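Local structure of N-(5'-phosphoribosyl)anthranilate isomerase (Jonesia denitrificans, 4WUI) at residues P113-G118 with L125-P130. The protein probably catalyses the isomerisation of N-(5-phospho-beta-D-ribosyl)anthranilate to 1-(2-carboxyphenylamino)-1-deoxy-D-ribulose 5-phosphate, the third step of tryptophan synthesis from chorismate. Numbering follows the deposited sequence.
Sequences PNLTVG and LLLDAP
Leu125 pushes one methyl, CD2, against the backbone of the bend at Asn114 and Leu115, lying 4.0 Å from Leu115 CA and 3.9 Å from Asn114 O. With chi1 at -177° the chain of Leu125 extends away from its own N, which carries the branch out from the strand to the overlying loop. Lower on the same side chain, Val117 CG2 rests 3.9 Å from Leu125 CB, the two side chains crossing at a slant, while Val117 CG1 approaches the strand backbone at Leu125 N. Two residues further along the strand, Leu127 is the next residue to face the loop. Leu115 CD2 sits against both methyls of Leu127, 4.1 Å from CD1 and 4.2 Å from CD2, and the ring of Pro113 reaches the same Leu127 CD1 with its CG at 4.3 Å. In this (beta-alpha)8 barrel the connection between strands 103-108 and 124-128, neighbours in the parallel sheet, holds no regular helix; its residues 113-118 pack instead on the outer face of the second strand, where Leu125 and Leu127, alternate residues, point outward to meet them, and Leu109 and Leu143 also touch Leu127. No hydrogen bond joins 113-118 to 125-130, so the contact is apolar packing, while an Asx turn fastens the bend within the loop. Asn114 OD1 accepts from Thr116 N at 2.9 Å, the bond nearly straight at 165° about the hydrogen and the donor N a little out of the side-chain carbonyl plane, by 18°. The ND2 of that amide binds Tyr120 OH, and the backbone O of Asn114 is held by Arg105 NH1, from the neighbouring strand 103-108.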
loop_
_atom_site.group_PDB
_atom_site.type_symbol
_atom_site.label_atom_id
_atom_site.label_comp_id
_atom_site.label_asym_id
_atom_site.label_seq_id
_atom_site.Cartn_x
_atom_site.Cartn_y
_atom_site.Cartn_z
ATOM N N PRO A 113 -7.530 -13.199 -8.828
ATOM C CA PRO A 113 -7.538 -13.458 -7.389
ATOM C C PRO A 113 -8.916 -13.645 -6.799
ATOM O O PRO A 113 -9.924 -13.273 -7.389
ATOM C CB PRO A 113 -6.921 -12.197 -6.808
ATOM C CG PRO A 113 -7.306 -11.126 -7.786
ATOM C CD PRO A 113 -7.249 -11.789 -9.139
ATOM N N ASN A 114 -8.937 -14.191 -5.596
ATOM C CA ASN A 114 -10.134 -14.195 -4.777
ATOM C C ASN A 114 -10.350 -12.758 -4.305
ATOM O O ASN A 114 -9.511 -12.224 -3.587
ATOM C CB ASN A 114 -9.950 -15.152 -3.596
ATOM C CG ASN A 114 -11.218 -15.313 -2.762
ATOM O OD1 ASN A 114 -12.043 -14.401 -2.695
ATOM N ND2 ASN A 114 -11.351 -16.444 -2.086
ATOM N N LEU A 115 -11.477 -12.156 -4.672
ATOM C CA LEU A 115 -11.758 -10.755 -4.392
ATOM C C LEU A 115 -12.621 -10.549 -3.150
ATOM O O LEU A 115 -13.068 -9.414 -2.887
ATOM C CB LEU A 115 -12.465 -10.134 -5.603
ATOM C CG LEU A 115 -11.706 -10.190 -6.929
ATOM C CD1 LEU A 115 -12.587 -9.829 -8.143
ATOM C CD2 LEU A 115 -10.544 -9.261 -6.817
ATOM N N THR A 116 -12.851 -11.601 -2.365
ATOM C CA THR A 116 -13.623 -11.451 -1.145
ATOM C C THR A 116 -12.672 -11.119 0.014
ATOM O O THR A 116 -11.807 -11.939 0.381
ATOM C CB THR A 116 -14.373 -12.746 -0.837
ATOM O OG1 THR A 116 -15.286 -13.004 -1.903
ATOM C CG2 THR A 116 -15.151 -12.583 0.455
ATOM N N VAL A 117 -12.844 -9.934 0.613
ATOM C CA VAL A 117 -11.957 -9.520 1.690
ATOM C C VAL A 117 -12.211 -10.379 2.925
ATOM O O VAL A 117 -13.340 -10.541 3.378
ATOM C CB VAL A 117 -12.092 -8.025 2.045
ATOM C CG1 VAL A 117 -11.065 -7.631 3.074
ATOM C CG2 VAL A 117 -11.935 -7.149 0.801
ATOM N N GLY A 118 -11.135 -10.880 3.497
ATOM C CA GLY A 118 -11.174 -11.695 4.690
ATOM C C GLY A 118 -11.294 -13.184 4.409
ATOM O O GLY A 118 -11.357 -13.962 5.362
ATOM N N LEU A 125 -7.603 -6.203 1.605
ATOM C CA LEU A 125 -7.067 -6.671 0.345
ATOM C C LEU A 125 -6.543 -5.485 -0.483
ATOM O O LEU A 125 -7.259 -4.496 -0.650
ATOM C CB LEU A 125 -8.198 -7.351 -0.420
ATOM C CG LEU A 125 -7.919 -8.007 -1.737
ATOM C CD1 LEU A 125 -6.919 -9.104 -1.602
ATOM C CD2 LEU A 125 -9.226 -8.578 -2.278
ATOM N N LEU A 126 -5.316 -5.587 -0.977
ATOM C CA LEU A 126 -4.759 -4.583 -1.859
ATOM C C LEU A 126 -4.835 -5.191 -3.262
ATOM O O LEU A 126 -4.289 -6.282 -3.501
ATOM C CB LEU A 126 -3.357 -4.220 -1.402
ATOM C CG LEU A 126 -2.686 -3.141 -2.231
ATOM C CD1 LEU A 126 -1.640 -2.466 -1.381
ATOM C CD2 LEU A 126 -2.031 -3.750 -3.437
ATOM N N LEU A 127 -5.545 -4.508 -4.162
ATOM C CA LEU A 127 -5.767 -4.979 -5.520
ATOM C C LEU A 127 -5.015 -4.087 -6.488
ATOM O O LEU A 127 -5.318 -2.893 -6.596
ATOM C CB LEU A 127 -7.249 -4.954 -5.839
ATOM C CG LEU A 127 -7.667 -5.459 -7.201
ATOM C CD1 LEU A 127 -7.202 -6.886 -7.391
ATOM C CD2 LEU A 127 -9.206 -5.328 -7.324
ATOM N N ASP A 128 -4.059 -4.670 -7.204
ATOM C CA ASP A 128 -3.227 -3.901 -8.138
ATOM C C ASP A 128 -3.699 -4.143 -9.554
ATOM O O ASP A 128 -3.767 -5.298 -10.041
ATOM C CB ASP A 128 -1.758 -4.295 -7.992
ATOM C CG ASP A 128 -0.793 -3.369 -8.735
ATOM O OD1 ASP A 128 -1.006 -2.148 -8.729
ATOM O OD2 ASP A 128 0.207 -3.865 -9.289
ATOM N N ALA A 129 -3.999 -3.035 -10.218
ATOM C CA ALA A 129 -4.545 -3.003 -11.570
ATOM C C ALA A 129 -3.617 -2.122 -12.406
ATOM O O ALA A 129 -3.978 -1.019 -12.806
ATOM C CB ALA A 129 -5.933 -2.419 -11.553
ATOM N N PRO A 130 -2.377 -2.567 -12.624
ATOM C CA PRO A 130 -1.327 -1.739 -13.238
ATOM C C PRO A 130 -1.627 -1.192 -14.626
ATOM O O PRO A 130 -1.025 -0.161 -14.972
ATOM C CB PRO A 130 -0.122 -2.687 -13.269
ATOM C CG PRO A 130 -0.679 -4.015 -13.197
ATOM C CD PRO A 130 -1.853 -3.904 -12.298
#